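PDB 3HL6: pathogenicity island protein from Staphylococcus aureus subsp. aureus, which is of unknown function but is encoded on a pathogenicity island of the bacterium, probably a mobile one, and associates as a two-chain assembly. Local coordinates for residues I3-L17 against C34-Y46. Residues are numbered along the deposited sequence; the frame is centred on the assembly and turned at random.
Sequences IETIVNEFETRAGTL and CFKLYNDPFDMVY
Arg13 and Asp40 carry opposite charges yet meet through a water rather than head-on: Arg13 NH2 donates to it at 2.7 Å, and the water donates in turn to Asp40 OD1 and to Tyr46 OH. The direct salt bridge is long, Arg13 NH2 to Asp40 OD1 3.7 Å, and since the oxygen lies well out of the guanidinium plane no N-H points at it. A bend at chi3 (-87°) lays that plane against Pro41, whose CD packs over one face, and Arg13 NH2 also hydrogen-bonds to Ala163 O, its strongest polar partner. Asp40 is held by its turn and the strand that follows. OD1 accepts from Phe42 N in an Asx turn, while Tyr46 OH, 2.6 Å from Asp40 OD2, and Met44 N approach OD2 from opposite faces. One helical turn after Arg13, Leu17 CD2 makes a CH-pi contact with Tyr46, 3.9 Å from the ring centroid, and touches Phe35 at its ring edge. In the parallel pairing Ile6 N hydrogen-bonds to Lys36 O (2.8 Å) and Tyr38 N to Ile6 O (3.0 Å); Ile6 CG1 lies beside Leu37 CD1. Strand 4-6, helix 13-30 and strand 33-37 form a beta-alpha-beta unit; the helix start also packs on strand 44-49, and helix 152-163 meets Phe42 and Met44.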
loop_
_atom_site.group_PDB
_atom_site.type_symbol
_atom_site.label_atom_id
_atom_site.label_comp_id
_atom_site.label_asym_id
_atom_site.label_seq_id
_atom_site.Cartn_x
_atom_site.Cartn_y
_atom_site.Cartn_z
ATOM N N ILE B 3 15.892 9.445 -18.207
ATOM C CA ILE B 3 14.634 8.699 -17.866
ATOM C C ILE B 3 14.818 7.170 -17.702
ATOM O O ILE B 3 14.555 6.399 -18.626
ATOM C CB ILE B 3 13.510 8.997 -18.901
ATOM C CG1 ILE B 3 13.207 10.514 -18.941
ATOM C CG2 ILE B 3 12.232 8.253 -18.530
ATOM C CD1 ILE B 3 11.517 10.644 -19.561
ATOM N N GLU B 4 15.253 6.729 -16.526
ATOM C CA GLU B 4 15.140 5.311 -16.179
ATOM C C GLU B 4 13.692 4.850 -16.374
ATOM O O GLU B 4 12.750 5.485 -15.893
ATOM C CB GLU B 4 15.612 5.036 -14.736
ATOM C CG GLU B 4 17.070 5.542 -14.438
ATOM C CD GLU B 4 17.501 5.237 -12.994
ATOM O OE1 GLU B 4 16.613 4.992 -12.118
ATOM O OE2 GLU B 4 18.734 5.247 -12.732
ATOM N N THR B 5 13.525 3.768 -17.122
ATOM C CA THR B 5 12.328 2.966 -17.043
ATOM C C THR B 5 12.582 1.905 -16.000
ATOM O O THR B 5 13.559 1.188 -16.087
ATOM C CB THR B 5 12.009 2.292 -18.373
ATOM O OG1 THR B 5 11.772 3.294 -19.371
ATOM C CG2 THR B 5 10.764 1.421 -18.244
ATOM N N ILE B 6 11.730 1.813 -14.987
ATOM C CA ILE B 6 11.942 0.788 -14.001
ATOM C C ILE B 6 10.895 -0.301 -14.146
ATOM O O ILE B 6 9.834 -0.074 -14.727
ATOM C CB ILE B 6 12.037 1.359 -12.567
ATOM C CG1 ILE B 6 10.727 1.205 -11.825
ATOM C CG2 ILE B 6 12.542 2.787 -12.560
ATOM C CD1 ILE B 6 10.814 0.070 -10.849
ATOM N N VAL B 7 11.231 -1.493 -13.668
ATOM C CA VAL B 7 10.406 -2.690 -13.854
ATOM C C VAL B 7 9.485 -2.927 -12.649
ATOM O O VAL B 7 9.899 -2.750 -11.499
ATOM C CB VAL B 7 11.298 -3.958 -14.070
ATOM C CG1 VAL B 7 10.541 -5.224 -13.717
ATOM C CG2 VAL B 7 11.780 -4.037 -15.503
ATOM N N ASN B 8 8.252 -3.339 -12.924
ATOM C CA ASN B 8 7.233 -3.550 -11.906
ATOM C C ASN B 8 7.561 -4.630 -10.892
ATOM O O ASN B 8 7.864 -5.759 -11.252
ATOM C CB ASN B 8 5.919 -3.910 -12.592
ATOM C CG ASN B 8 4.968 -2.740 -12.663
ATOM O OD1 ASN B 8 4.371 -2.354 -11.648
ATOM N ND2 ASN B 8 4.840 -2.145 -13.851
ATOM N N GLU B 9 7.480 -4.291 -9.611
ATOM C CA GLU B 9 7.757 -5.262 -8.549
ATOM C C GLU B 9 6.513 -5.715 -7.758
ATOM O O GLU B 9 6.633 -6.515 -6.832
ATOM C CB GLU B 9 8.849 -4.753 -7.593
ATOM C CG GLU B 9 9.981 -4.044 -8.293
ATOM C CD GLU B 9 10.771 -3.127 -7.371
ATOM O OE1 GLU B 9 10.286 -2.787 -6.251
ATOM O OE2 GLU B 9 11.888 -2.733 -7.789
ATOM N N PHE B 10 5.333 -5.233 -8.135
ATOM C CA PHE B 10 4.133 -5.645 -7.437
ATOM C C PHE B 10 3.023 -5.849 -8.407
ATOM O O PHE B 10 3.115 -5.477 -9.555
ATOM C CB PHE B 10 3.677 -4.588 -6.412
ATOM C CG PHE B 10 4.734 -4.202 -5.435
ATOM C CD1 PHE B 10 4.844 -4.853 -4.236
ATOM C CD2 PHE B 10 5.615 -3.193 -5.716
ATOM C CE1 PHE B 10 5.808 -4.501 -3.331
ATOM C CE2 PHE B 10 6.598 -2.837 -4.809
ATOM C CZ PHE B 10 6.683 -3.482 -3.614
ATOM N N GLU B 11 1.945 -6.422 -7.921
ATOM C CA GLU B 11 0.783 -6.585 -8.735
ATOM C C GLU B 11 0.175 -5.246 -9.155
ATOM O O GLU B 11 -0.492 -5.162 -10.189
ATOM C CB GLU B 11 -0.218 -7.433 -7.973
ATOM C CG GLU B 11 -1.544 -7.549 -8.645
ATOM C CD GLU B 11 -2.455 -8.573 -7.961
ATOM O OE1 GLU B 11 -1.977 -9.318 -7.056
ATOM O OE2 GLU B 11 -3.654 -8.622 -8.355
ATOM N N THR B 12 0.385 -4.185 -8.363
ATOM C CA THR B 12 -0.111 -2.856 -8.768
ATOM C C THR B 12 1.025 -1.882 -9.020
ATOM O O THR B 12 2.041 -1.908 -8.327
ATOM C CB THR B 12 -1.085 -2.199 -7.724
ATOM O OG1 THR B 12 -0.347 -1.776 -6.565
ATOM C CG2 THR B 12 -2.198 -3.145 -7.326
ATOM N N ARG B 13 0.828 -1.005 -9.993
ATOM C CA ARG B 13 1.720 0.126 -10.184
ATOM C C ARG B 13 1.750 1.025 -8.956
ATOM O O ARG B 13 2.803 1.593 -8.631
ATOM C CB ARG B 13 1.292 0.952 -11.386
ATOM C CG ARG B 13 1.871 0.515 -12.744
ATOM C CD ARG B 13 1.052 1.217 -13.831
ATOM N NE ARG B 13 -0.109 0.387 -14.116
ATOM C CZ ARG B 13 -1.353 0.818 -14.217
ATOM N NH1 ARG B 13 -2.333 -0.044 -14.467
ATOM N NH2 ARG B 13 -1.620 2.100 -14.092
ATOM N N ALA B 14 0.596 1.170 -8.292
ATOM C CA ALA B 14 0.497 2.019 -7.097
ATOM C C ALA B 14 1.515 1.551 -6.083
ATOM O O ALA B 14 2.257 2.361 -5.561
ATOM C CB ALA B 14 -0.933 2.035 -6.508
ATOM N N GLY B 15 1.599 0.238 -5.862
ATOM C CA GLY B 15 2.649 -0.345 -5.017
ATOM C C GLY B 15 4.118 -0.096 -5.396
ATOM O O GLY B 15 4.931 0.214 -4.532
ATOM N N THR B 16 4.473 -0.266 -6.676
ATOM C CA THR B 16 5.837 -0.052 -7.135
ATOM C C THR B 16 6.114 1.425 -6.936
ATOM O O THR B 16 7.189 1.816 -6.524
ATOM C CB THR B 16 6.019 -0.394 -8.663
ATOM O OG1 THR B 16 5.737 -1.770 -8.928
ATOM C CG2 THR B 16 7.429 -0.070 -9.147
ATOM N N LEU B 17 5.133 2.255 -7.232
ATOM C CA LEU B 17 5.263 3.702 -7.027
ATOM C C LEU B 17 5.425 4.103 -5.549
ATOM O O LEU B 17 6.224 4.989 -5.243
ATOM C CB LEU B 17 4.060 4.429 -7.601
ATOM C CG LEU B 17 4.029 4.560 -9.109
ATOM C CD1 LEU B 17 2.661 5.079 -9.544
ATOM C CD2 LEU B 17 5.168 5.497 -9.582
ATOM N N CYS B 34 13.357 10.970 -12.123
ATOM C CA CYS B 34 12.446 11.019 -13.226
ATOM C C CYS B 34 12.418 9.646 -13.886
ATOM O O CYS B 34 13.458 9.083 -14.239
ATOM C CB CYS B 34 12.897 12.097 -14.198
ATOM S SG CYS B 34 11.799 12.275 -15.568
ATOM N N PHE B 35 11.230 9.073 -14.019
ATOM C CA PHE B 35 11.181 7.712 -14.514
ATOM C C PHE B 35 9.900 7.350 -15.235
ATOM O O PHE B 35 8.974 8.137 -15.308
ATOM C CB PHE B 35 11.522 6.710 -13.402
ATOM C CG PHE B 35 10.584 6.741 -12.247
ATOM C CD1 PHE B 35 10.765 7.643 -11.213
ATOM C CD2 PHE B 35 9.518 5.871 -12.190
ATOM C CE1 PHE B 35 9.902 7.663 -10.132
ATOM C CE2 PHE B 35 8.657 5.893 -11.110
ATOM C CZ PHE B 35 8.857 6.784 -10.080
ATOM N N LYS B 36 9.903 6.157 -15.811
ATOM C CA LYS B 36 8.715 5.536 -16.359
ATOM C C LYS B 36 8.629 4.137 -15.773
ATOM O O LYS B 36 9.637 3.579 -15.323
ATOM C CB LYS B 36 8.786 5.478 -17.885
ATOM C CG LYS B 36 9.358 6.745 -18.493
ATOM C CD LYS B 36 8.704 7.107 -19.836
ATOM C CE LYS B 36 9.030 6.065 -20.930
ATOM N NZ LYS B 36 8.942 6.639 -22.306
ATOM N N LEU B 37 7.414 3.593 -15.753
ATOM C CA LEU B 37 7.204 2.166 -15.526
ATOM C C LEU B 37 7.150 1.383 -16.827
ATOM O O LEU B 37 6.555 1.814 -17.823
ATOM C CB LEU B 37 5.913 1.921 -14.742
ATOM C CG LEU B 37 6.069 2.076 -13.240
ATOM C CD1 LEU B 37 7.212 1.253 -12.776
ATOM C CD2 LEU B 37 6.408 3.497 -12.970
ATOM N N TYR B 38 7.742 0.203 -16.818
ATOM C CA TYR B 38 7.671 -0.610 -17.999
ATOM C C TYR B 38 6.266 -1.143 -18.298
ATOM O O TYR B 38 5.644 -1.785 -17.466
ATOM C CB TYR B 38 8.722 -1.713 -17.980
ATOM C CG TYR B 38 8.930 -2.212 -19.376
ATOM C CD1 TYR B 38 9.589 -1.423 -20.325
ATOM C CD2 TYR B 38 8.403 -3.437 -19.776
ATOM C CE1 TYR B 38 9.749 -1.868 -21.639
ATOM C CE2 TYR B 38 8.559 -3.894 -21.073
ATOM C CZ TYR B 38 9.226 -3.103 -21.998
ATOM O OH TYR B 38 9.364 -3.572 -23.279
ATOM N N ASN B 39 5.779 -0.849 -19.505
ATOM C CA ASN B 39 4.465 -1.288 -19.982
ATOM C C ASN B 39 3.323 -0.763 -19.093
ATOM O O ASN B 39 2.397 -1.484 -18.719
ATOM C CB ASN B 39 4.430 -2.817 -20.147
ATOM C CG ASN B 39 4.408 -3.269 -21.629
ATOM O OD1 ASN B 39 4.407 -2.457 -22.557
ATOM N ND2 ASN B 39 4.385 -4.578 -21.838
ATOM N N ASP B 40 3.432 0.513 -18.748
ATOM C CA ASP B 40 2.409 1.268 -18.058
ATOM C C ASP B 40 1.299 1.512 -19.043
ATOM O O ASP B 40 1.496 2.258 -19.996
ATOM C CB ASP B 40 3.016 2.617 -17.680
ATOM C CG ASP B 40 2.101 3.472 -16.819
ATOM O OD1 ASP B 40 0.905 3.131 -16.657
ATOM O OD2 ASP B 40 2.610 4.497 -16.309
ATOM N N PRO B 41 0.110 0.945 -18.809
ATOM C CA PRO B 41 -0.863 1.129 -19.863
ATOM C C PRO B 41 -1.291 2.588 -20.002
ATOM O O PRO B 41 -2.014 2.910 -20.928
ATOM C CB PRO B 41 -2.041 0.261 -19.418
ATOM C CG PRO B 41 -1.926 0.134 -17.959
ATOM C CD PRO B 41 -0.441 0.217 -17.648
ATOM N N PHE B 42 -0.857 3.466 -19.099
ATOM C CA PHE B 42 -1.340 4.837 -19.078
ATOM C C PHE B 42 -0.191 5.719 -19.441
ATOM O O PHE B 42 -0.361 6.922 -19.622
ATOM C CB PHE B 42 -1.810 5.238 -17.669
ATOM C CG PHE B 42 -3.253 4.926 -17.384
ATOM C CD1 PHE B 42 -4.254 5.756 -17.839
ATOM C CD2 PHE B 42 -3.593 3.815 -16.649
ATOM C CE1 PHE B 42 -5.583 5.480 -17.569
ATOM C CE2 PHE B 42 -4.932 3.523 -16.365
ATOM C CZ PHE B 42 -5.924 4.358 -16.831
ATOM N N ASP B 43 0.995 5.114 -19.501
ATOM C CA ASP B 43 2.132 5.719 -20.146
ATOM C C ASP B 43 2.555 7.015 -19.466
ATOM O O ASP B 43 2.726 8.051 -20.109
ATOM C CB ASP B 43 1.759 6.015 -21.569
ATOM C CG ASP B 43 2.937 5.983 -22.491
ATOM O OD1 ASP B 43 4.096 6.061 -22.009
ATOM O OD2 ASP B 43 2.675 5.880 -23.712
ATOM N N MET B 44 2.728 6.966 -18.157
ATOM C CA MET B 44 2.924 8.193 -17.416
ATOM C C MET B 44 4.402 8.480 -17.331
ATOM O O MET B 44 5.219 7.554 -17.302
ATOM C CB MET B 44 2.323 8.083 -16.010
ATOM C CG MET B 44 0.805 8.071 -15.990
ATOM S SD MET B 44 0.203 7.531 -14.376
ATOM C CE MET B 44 -1.575 7.554 -14.584
ATOM N N VAL B 45 4.744 9.761 -17.285
ATOM C CA VAL B 45 6.069 10.187 -16.862
ATOM C C VAL B 45 6.025 10.607 -15.386
ATOM O O VAL B 45 5.226 11.466 -14.993
ATOM C CB VAL B 45 6.549 11.361 -17.759
ATOM C CG1 VAL B 45 7.872 11.959 -17.256
ATOM C CG2 VAL B 45 6.664 10.896 -19.204
ATOM N N TYR B 46 6.869 9.995 -14.562
ATOM C CA TYR B 46 6.835 10.278 -13.116
ATOM C C TYR B 46 8.031 11.094 -12.686
ATOM O O TYR B 46 9.156 10.803 -13.065
ATOM C CB TYR B 46 6.812 8.989 -12.285
ATOM C CG TYR B 46 5.742 8.011 -12.695
ATOM C CD1 TYR B 46 5.988 7.067 -13.695
ATOM C CD2 TYR B 46 4.478 8.026 -12.090
ATOM C CE1 TYR B 46 5.015 6.164 -14.073
ATOM C CE2 TYR B 46 3.493 7.115 -12.465
ATOM C CZ TYR B 46 3.771 6.194 -13.465
ATOM O OH TYR B 46 2.814 5.279 -13.859
HETATM O O HOH W 1 -0.092 4.297 -14.360
#